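Local structure of 2-ON-2 hemoglobin (Agrobacterium tumefaciens, 2XYK) at residues L8-L21 / A100-I114. The protein binds heme and, as a group II truncated (2/2) hemoglobin, probably binds and carries oxygen. Sequence-based numbering, arbitrary orientation.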
ATOM      1  N   LEU A   8       3.515   2.520 -14.672  1.00 12.61           N
ATOM      2  CA  LEU A   8       3.082   3.364 -13.562  1.00 13.37           C
ATOM      3  C   LEU A   8       4.277   3.781 -12.678  1.00 12.83           C
ATOM      4  O   LEU A   8       4.362   4.949 -12.239  1.00 12.84           O
ATOM      5  CB  LEU A   8       2.016   2.666 -12.710  1.00 13.67           C
ATOM      6  CG  LEU A   8       0.579   2.716 -13.217  1.00 16.42           C
ATOM      7  CD1 LEU A   8      -0.219   1.567 -12.621  1.00 17.66           C
ATOM      8  CD2 LEU A   8      -0.048   4.090 -12.862  1.00 16.79           C
ATOM      9  N   TYR A   9       5.187   2.832 -12.414  1.00 11.64           N
ATOM     10  CA  TYR A   9       6.384   3.094 -11.594  1.00 11.24           C
ATOM     11  C   TYR A   9       7.153   4.264 -12.178  1.00 11.08           C
ATOM     12  O   TYR A   9       7.460   5.232 -11.467  1.00 10.70           O
ATOM     13  CB  TYR A   9       7.292   1.868 -11.571  1.00 10.40           C
ATOM     14  CG  TYR A   9       8.472   1.861 -10.597  1.00 10.94           C
ATOM     15  CD1 TYR A   9       8.280   1.690  -9.210  1.00  9.31           C
ATOM     16  CD2 TYR A   9       9.791   1.925 -11.075  1.00 10.48           C
ATOM     17  CE1 TYR A   9       9.382   1.613  -8.329  1.00 10.69           C
ATOM     18  CE2 TYR A   9      10.906   1.849 -10.198  1.00 11.24           C
ATOM     19  CZ  TYR A   9      10.700   1.696  -8.833  1.00 10.79           C
ATOM     20  OH  TYR A   9      11.789   1.601  -7.975  1.00  9.15           O
ATOM     21  N   GLU A  10       7.467   4.164 -13.471  1.00 10.83           N
ATOM     22  CA  GLU A  10       8.152   5.259 -14.174  1.00 12.03           C
ATOM     23  C   GLU A  10       7.349   6.553 -14.066  1.00 11.24           C
ATOM     24  O   GLU A  10       7.870   7.610 -13.680  1.00 12.76           O
ATOM     25  CB  GLU A  10       8.370   4.887 -15.646  1.00 10.09           C
ATOM     26  CG  GLU A  10       9.581   4.014 -15.882  1.00 14.51           C
ATOM     27  CD  GLU A  10       9.644   3.454 -17.322  1.00 12.91           C
ATOM     28  OE1 GLU A  10       8.596   3.390 -17.994  1.00 17.10           O
ATOM     29  OE2 GLU A  10      10.734   3.070 -17.759  1.00 13.64           O
ATOM     30  N   ALA A  11       6.066   6.447 -14.379  1.00 10.72           N
ATOM     31  CA  ALA A  11       5.147   7.605 -14.432  1.00 10.38           C
ATOM     32  C   ALA A  11       5.059   8.448 -13.130  1.00 10.21           C
ATOM     33  O   ALA A  11       4.911   9.675 -13.187  1.00  9.62           O
ATOM     34  CB  ALA A  11       3.741   7.134 -14.888  1.00  9.64           C
ATOM     35  N   ILE A  12       5.099   7.794 -11.968  1.00  9.32           N
ATOM     36  CA  ILE A  12       4.950   8.499 -10.680  1.00  8.07           C
ATOM     37  C   ILE A  12       6.281   8.942 -10.077  1.00  8.59           C
ATOM     38  O   ILE A  12       6.284   9.642  -9.082  1.00  9.93           O
ATOM     39  CB  ILE A  12       4.183   7.661  -9.628  1.00  7.98           C
ATOM     40  CG1 ILE A  12       5.039   6.476  -9.116  1.00  7.05           C
ATOM     41  CG2 ILE A  12       2.788   7.227 -10.167  1.00  7.43           C
ATOM     42  CD1 ILE A  12       4.432   5.744  -7.881  1.00  7.47           C
ATOM     43  N   GLY A  13       7.399   8.527 -10.665  1.00  8.65           N
ATOM     44  CA  GLY A  13       8.718   8.961 -10.217  1.00  9.99           C
ATOM     45  C   GLY A  13       9.518   7.861  -9.548  1.00 10.57           C
ATOM     46  O   GLY A  13      10.502   8.137  -8.860  1.00 10.76           O
ATOM     47  N   GLY A  14       9.072   6.617  -9.711  1.00 10.00           N
ATOM     48  CA  GLY A  14       9.879   5.454  -9.333  1.00  9.53           C
ATOM     49  C   GLY A  14      10.186   5.394  -7.852  1.00  9.25           C
ATOM     50  O   GLY A  14       9.347   5.746  -7.025  1.00  9.93           O
ATOM     51  N   ASP A  15      11.414   4.994  -7.531  1.00  9.16           N
ATOM     52  CA  ASP A  15      11.809   4.615  -6.171  1.00  9.96           C
ATOM     53  C   ASP A  15      11.613   5.718  -5.117  1.00  9.49           C
ATOM     54  O   ASP A  15      11.010   5.478  -4.071  1.00  7.59           O
ATOM     55  CB  ASP A  15      13.257   4.115  -6.173  1.00 10.65           C
ATOM     56  CG  ASP A  15      13.665   3.489  -4.833  1.00 14.54           C
ATOM     57  OD1 ASP A  15      12.945   2.584  -4.310  1.00 11.82           O
ATOM     58  OD2 ASP A  15      14.730   3.895  -4.316  1.00 18.16           O
ATOM     59  N   ALA A  16      12.116   6.921  -5.393  1.00  8.36           N
ATOM     60  CA  ALA A  16      11.890   8.023  -4.475  1.00  9.00           C
ATOM     61  C   ALA A  16      10.391   8.250  -4.149  1.00  8.75           C
ATOM     62  O   ALA A  16      10.037   8.620  -3.014  1.00  7.11           O
ATOM     63  CB  ALA A  16      12.534   9.287  -4.993  1.00  9.89           C
ATOM     64  N   THR A  17       9.507   8.003  -5.118  1.00  8.56           N
ATOM     65  CA  THR A  17       8.076   8.153  -4.859  1.00  8.45           C
ATOM     66  C   THR A  17       7.487   7.010  -4.035  1.00  8.53           C
ATOM     67  O   THR A  17       6.700   7.265  -3.137  1.00  9.95           O
ATOM     68  CB  THR A  17       7.249   8.327  -6.132  1.00  9.47           C
ATOM     69  OG1 THR A  17       7.677   9.515  -6.813  1.00  9.03           O
ATOM     70  CG2 THR A  17       5.756   8.461  -5.772  1.00  7.80           C
ATOM     71  N   VAL A  18       7.863   5.764  -4.334  1.00  8.81           N
ATOM     72  CA  VAL A  18       7.319   4.614  -3.590  1.00  8.95           C
ATOM     73  C   VAL A  18       7.852   4.656  -2.152  1.00  9.30           C
ATOM     74  O   VAL A  18       7.104   4.409  -1.208  1.00  8.28           O
ATOM     75  CB  VAL A  18       7.596   3.233  -4.282  1.00  9.20           C
ATOM     76  CG1 VAL A  18       6.925   2.058  -3.513  1.00  9.65           C
ATOM     77  CG2 VAL A  18       7.128   3.250  -5.740  1.00  8.37           C
ATOM     78  N   ARG A  19       9.121   5.027  -1.996  1.00  8.89           N
ATOM     79  CA  ARG A  19       9.703   5.288  -0.675  1.00 10.34           C
ATOM     80  C   ARG A  19       8.879   6.319   0.120  1.00  9.62           C
ATOM     81  O   ARG A  19       8.602   6.109   1.299  1.00  8.27           O
ATOM     82  CB  ARG A  19      11.176   5.757  -0.786  1.00 10.42           C
ATOM     83  CG  ARG A  19      12.176   4.652  -1.208  1.00 15.51           C
ATOM     84  CD  ARG A  19      13.595   4.901  -0.621  1.00 16.98           C
ATOM     85  NE  ARG A  19      14.670   4.545  -1.559  1.00 24.59           N
ATOM     86  CZ  ARG A  19      15.445   3.450  -1.505  1.00 26.67           C
ATOM     87  NH1 ARG A  19      15.285   2.524  -0.560  1.00 25.97           N
ATOM     88  NH2 ARG A  19      16.390   3.269  -2.432  1.00 27.33           N
ATOM     89  N   ALA A  20       8.506   7.440  -0.519  1.00  9.23           N
ATOM     90  CA  ALA A  20       7.758   8.506   0.180  1.00  8.46           C
ATOM     91  C   ALA A  20       6.322   8.054   0.463  1.00  8.37           C
ATOM     92  O   ALA A  20       5.751   8.325   1.534  1.00  7.06           O
ATOM     93  CB  ALA A  20       7.761   9.807  -0.639  1.00  7.63           C
ATOM     94  N   LEU A  21       5.738   7.363  -0.518  1.00  7.45           N
ATOM     95  CA  LEU A  21       4.381   6.856  -0.374  1.00  7.36           C
ATOM     96  C   LEU A  21       4.280   5.939   0.844  1.00  7.06           C
ATOM     97  O   LEU A  21       3.434   6.137   1.695  1.00  6.70           O
ATOM     98  CB  LEU A  21       3.930   6.121  -1.643  1.00  6.50           C
ATOM     99  CG  LEU A  21       2.553   5.445  -1.606  1.00  8.06           C
ATOM    100  CD1 LEU A  21       1.383   6.460  -1.519  1.00  7.72           C
ATOM    101  CD2 LEU A  21       2.415   4.590  -2.840  1.00  8.27           C
ATOM    102  N   ALA A 100      -1.848   9.324   1.877  1.00  9.70           N
ATOM    103  CA  ALA A 100      -0.447   9.145   1.531  1.00 10.03           C
ATOM    104  C   ALA A 100      -0.215   9.336   0.034  1.00  9.01           C
ATOM    105  O   ALA A 100       0.766   9.981  -0.352  1.00  8.78           O
ATOM    106  CB  ALA A 100       0.093   7.786   2.029  1.00  8.28           C
ATOM    107  N   MET A 101      -1.116   8.797  -0.792  1.00 10.18           N
ATOM    108  CA  MET A 101      -1.072   8.973  -2.267  1.00 13.24           C
ATOM    109  C   MET A 101      -1.236  10.426  -2.666  1.00 12.25           C
ATOM    110  O   MET A 101      -0.471  10.943  -3.482  1.00 12.48           O
ATOM    111  CB  MET A 101      -2.223   8.241  -2.970  1.00 12.24           C
ATOM    112  CG  MET A 101      -2.110   6.774  -3.118  1.00 14.32           C
ATOM    113  SD  MET A 101      -3.288   6.284  -4.408  1.00 21.93           S
ATOM    114  CE  MET A 101      -2.205   6.462  -5.783  1.00 14.47           C
ATOM    115  N   ASP A 102      -2.269  11.061  -2.114  1.00 13.20           N
ATOM    116  CA  ASP A 102      -2.606  12.471  -2.448  1.00 14.31           C
ATOM    117  C   ASP A 102      -1.404  13.349  -2.148  1.00 14.56           C
ATOM    118  O   ASP A 102      -1.135  14.295  -2.882  1.00 14.43           O
ATOM    119  CB  ASP A 102      -3.846  12.980  -1.659  1.00 14.57           C
ATOM    120  CG  ASP A 102      -5.182  12.375  -2.160  1.00 17.32           C
ATOM    121  OD1 ASP A 102      -5.232  11.824  -3.284  1.00 18.86           O
ATOM    122  OD2 ASP A 102      -6.202  12.446  -1.415  1.00 20.55           O
ATOM    123  N   GLU A 103      -0.670  13.029  -1.071  1.00 14.91           N
ATOM    124  CA  GLU A 103       0.465  13.851  -0.664  1.00 15.29           C
ATOM    125  C   GLU A 103       1.777  13.573  -1.407  1.00 14.73           C
ATOM    126  O   GLU A 103       2.683  14.400  -1.364  1.00 14.82           O
ATOM    127  CB  GLU A 103       0.675  13.770   0.861  1.00 15.43           C
ATOM    128  CG  GLU A 103      -0.272  14.667   1.667  1.00 17.30           C
ATOM    129  CD  GLU A 103      -0.333  14.267   3.152  1.00 17.74           C
ATOM    130  OE1 GLU A 103       0.665  13.684   3.659  1.00 18.46           O
ATOM    131  OE2 GLU A 103      -1.379  14.538   3.794  1.00 18.54           O
ATOM    132  N   THR A 104       1.895  12.421  -2.074  1.00 14.27           N
ATOM    133  CA  THR A 104       3.206  11.995  -2.629  1.00 12.51           C
ATOM    134  C   THR A 104       3.171  11.770  -4.150  1.00 13.04           C
ATOM    135  O   THR A 104       4.225  11.627  -4.777  1.00 12.00           O
ATOM    136  CB  THR A 104       3.786  10.701  -1.935  1.00 12.99           C
ATOM    137  OG1 THR A 104       2.894   9.596  -2.132  1.00 11.94           O
ATOM    138  CG2 THR A 104       4.019  10.909  -0.447  1.00  9.90           C
ATOM    139  N   ILE A 105       1.968  11.699  -4.727  1.00 11.88           N
ATOM    140  CA  ILE A 105       1.823  11.540  -6.174  1.00 13.16           C
ATOM    141  C   ILE A 105       1.061  12.722  -6.778  1.00 14.29           C
ATOM    142  O   ILE A 105      -0.151  12.866  -6.589  1.00 15.28           O
ATOM    143  CB  ILE A 105       1.186  10.185  -6.579  1.00 12.85           C
ATOM    144  CG1 ILE A 105       2.048   9.013  -6.096  1.00  8.97           C
ATOM    145  CG2 ILE A 105       0.949  10.133  -8.122  1.00 11.09           C
ATOM    146  CD1 ILE A 105       1.315   7.667  -6.103  1.00 14.61           C
ATOM    147  N   GLU A 106       1.794  13.568  -7.488  1.00 15.53           N
ATOM    148  CA  GLU A 106       1.258  14.830  -7.997  1.00 17.38           C
ATOM    149  C   GLU A 106       0.166  14.629  -9.066  1.00 15.84           C
ATOM    150  O   GLU A 106      -0.859  15.316  -9.055  1.00 15.95           O
ATOM    151  CB  GLU A 106       2.421  15.691  -8.516  1.00 18.23           C
ATOM    152  CG  GLU A 106       2.055  17.092  -8.961  1.00 25.26           C
ATOM    153  CD  GLU A 106       2.722  17.471 -10.278  1.00 31.51           C
ATOM    154  OE1 GLU A 106       2.422  16.807 -11.302  1.00 34.18           O
ATOM    155  OE2 GLU A 106       3.544  18.420 -10.285  1.00 34.13           O
ATOM    156  N   ASN A 107       0.360  13.653  -9.955  1.00 15.16           N
ATOM    157  CA  ASN A 107      -0.545  13.449 -11.112  1.00 14.01           C
ATOM    158  C   ASN A 107      -1.899  12.782 -10.747  1.00 13.94           C
ATOM    159  O   ASN A 107      -1.943  11.605 -10.365  1.00 13.19           O
ATOM    160  CB  ASN A 107       0.218  12.638 -12.165  1.00 13.03           C
ATOM    161  CG  ASN A 107      -0.510  12.509 -13.474  1.00 12.99           C
ATOM    162  OD1 ASN A 107      -1.703  12.217 -13.523  1.00 14.03           O
ATOM    163  ND2 ASN A 107       0.226  12.671 -14.555  1.00  9.11           N
ATOM    164  N   ALA A 108      -2.999  13.530 -10.870  1.00 14.18           N
ATOM    165  CA  ALA A 108      -4.326  13.018 -10.523  1.00 14.88           C
ATOM    166  C   ALA A 108      -4.741  11.790 -11.309  1.00 15.36           C
ATOM    167  O   ALA A 108      -5.387  10.897 -10.752  1.00 16.66           O
ATOM    168  CB  ALA A 108      -5.400  14.117 -10.655  1.00 15.10           C
ATOM    169  N   LYS A 109      -4.397  11.737 -12.596  1.00 15.20           N
ATOM    170  CA  LYS A 109      -4.765  10.573 -13.420  1.00 15.93           C
ATOM    171  C   LYS A 109      -4.048   9.290 -12.978  1.00 14.82           C
ATOM    172  O   LYS A 109      -4.634   8.217 -12.995  1.00 15.68           O
ATOM    173  CB  LYS A 109      -4.537  10.810 -14.922  1.00 16.44           C
ATOM    174  CG  LYS A 109      -5.055   9.655 -15.800  1.00 18.66           C
ATOM    175  CD  LYS A 109      -6.562   9.810 -16.125  1.00 24.01           C
ATOM    176  CE  LYS A 109      -7.091   8.534 -16.799  1.00 27.01           C
ATOM    177  NZ  LYS A 109      -8.565   8.583 -17.034  1.00 28.51           N
ATOM    178  N   LEU A 110      -2.790   9.416 -12.577  1.00 13.35           N
ATOM    179  CA  LEU A 110      -2.029   8.292 -12.033  1.00 11.28           C
ATOM    180  C   LEU A 110      -2.589   7.848 -10.679  1.00 10.82           C
ATOM    181  O   LEU A 110      -2.660   6.659 -10.417  1.00 12.10           O
ATOM    182  CB  LEU A 110      -0.543   8.651 -11.949  1.00  9.16           C
ATOM    183  CG  LEU A 110       0.124   9.029 -13.295  1.00  8.97           C
ATOM    184  CD1 LEU A 110       1.626   9.299 -13.084  1.00  2.63           C
ATOM    185  CD2 LEU A 110      -0.082   7.956 -14.397  1.00  4.19           C
ATOM    186  N   ARG A 111      -3.020   8.789  -9.836  1.00  9.79           N
ATOM    187  CA  ARG A 111      -3.682   8.415  -8.571  1.00  9.26           C
ATOM    188  C   ARG A 111      -4.985   7.644  -8.799  1.00  9.88           C
ATOM    189  O   ARG A 111      -5.251   6.666  -8.107  1.00  9.13           O
ATOM    190  CB  ARG A 111      -3.942   9.629  -7.679  1.00  8.61           C
ATOM    191  CG  ARG A 111      -2.660  10.261  -7.090  1.00  9.05           C
ATOM    192  CD  ARG A 111      -2.985  11.234  -5.980  1.00  8.81           C
ATOM    193  NE  ARG A 111      -4.063  12.186  -6.327  1.00 13.30           N
ATOM    194  CZ  ARG A 111      -3.855  13.375  -6.901  1.00 15.66           C
ATOM    195  NH1 ARG A 111      -2.626  13.744  -7.236  1.00 13.47           N
ATOM    196  NH2 ARG A 111      -4.869  14.185  -7.173  1.00 14.71           N
ATOM    197  N   GLU A 112      -5.792   8.082  -9.766  1.00 10.14           N
ATOM    198  CA  GLU A 112      -7.022   7.370 -10.121  1.00 12.84           C
ATOM    199  C   GLU A 112      -6.768   5.969 -10.684  1.00 13.52           C
ATOM    200  O   GLU A 112      -7.466   4.995 -10.312  1.00 13.59           O
ATOM    201  CB  GLU A 112      -7.878   8.187 -11.105  1.00 13.75           C
ATOM    202  CG  GLU A 112      -9.059   7.394 -11.665  1.00 15.46           C
ATOM    203  OE1 GLU A 112      -9.114   8.726 -13.716  1.00 20.29           O
ATOM    204  OE2 GLU A 112     -10.597   7.344 -13.952  1.00 26.89           O
ATOM    205  N   ILE A 113      -5.766   5.852 -11.566  1.00 13.43           N
ATOM    206  CA  ILE A 113      -5.363   4.530 -12.057  1.00 14.07           C
ATOM    207  C   ILE A 113      -4.952   3.569 -10.907  1.00 13.39           C
ATOM    208  O   ILE A 113      -5.323   2.413 -10.912  1.00 13.15           O
ATOM    209  CB  ILE A 113      -4.261   4.616 -13.143  1.00 14.87           C
ATOM    210  CG1 ILE A 113      -4.878   5.068 -14.482  1.00 16.12           C
ATOM    211  CG2 ILE A 113      -3.596   3.252 -13.336  1.00 15.10           C
ATOM    212  CD1 ILE A 113      -3.934   5.897 -15.376  1.00 15.01           C
ATOM    213  N   ILE A 114      -4.233   4.066  -9.904  1.00 12.30           N
ATOM    214  CA  ILE A 114      -3.741   3.189  -8.834  1.00 10.55           C
ATOM    215  C   ILE A 114      -4.836   2.832  -7.844  1.00 10.09           C
ATOM    216  O   ILE A 114      -4.900   1.702  -7.376  1.00  9.35           O
ATOM    217  CB  ILE A 114      -2.559   3.828  -8.058  1.00 10.74           C
ATOM    218  CG1 ILE A 114      -1.319   3.930  -8.932  1.00 10.63           C
ATOM    219  CG2 ILE A 114      -2.212   3.006  -6.798  1.00 10.29           C
ATOM    220  CD1 ILE A 114      -0.262   4.894  -8.337  1.00  7.87           C
TER
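Leu21 lays its CD1 methyl across the last turn of helix 87-104, 3.5 Å from Met101 N and equally close to Thr104 OG1, its side chain crossing that of Thr104 at about a right angle. CG, anti to the backbone N (chi1 176°), carries the Leu21 chain past Thr104 OG1, which CB already touches, to the backbone at Met101. Thr104 can offer methyl and hydroxyl to apolar neighbours because OG1, 2.8 Å from Ala100 O, donates back into its own helix; CG2 rests against Ala20. Thr17 repeats the device: OG1 donates to Ile12 O over 2.7 Å, tying helix 14-31 to the end of helix 8-12, and CG2 is left to cross Ile105 at CG1, again nearly perpendicular. Ile12 and Ile105 stand at the two chain bends, their CG2 methyls 4.0 Å apart, and the same Ile12 methyl also meets Leu110 CD1 at a slant. The CD1 branch of Leu110 presses on Ala11 CB at 3.5 Å, and Leu8 straddles Ile113 CG2 with both methyls and slides past Ile114 in the opposite direction. Both bends are fixed locally, by a Schellman motif at Gly13 and by Asn107, whose OD1 caps helix 108-125, helped by Arg111 NH1 bonding Ile105 O in its carbonyl plane. The contact thus joins the N-terminal helices of this globin to the corner between its last two, with Leu61 also covering Ile12 and Ile114. No hydrogen bond crosses it: both threonine hydroxyls donate within their own segment, and cohesion rests mainly on van der Waals contact of methyls with each other and with backbone atoms.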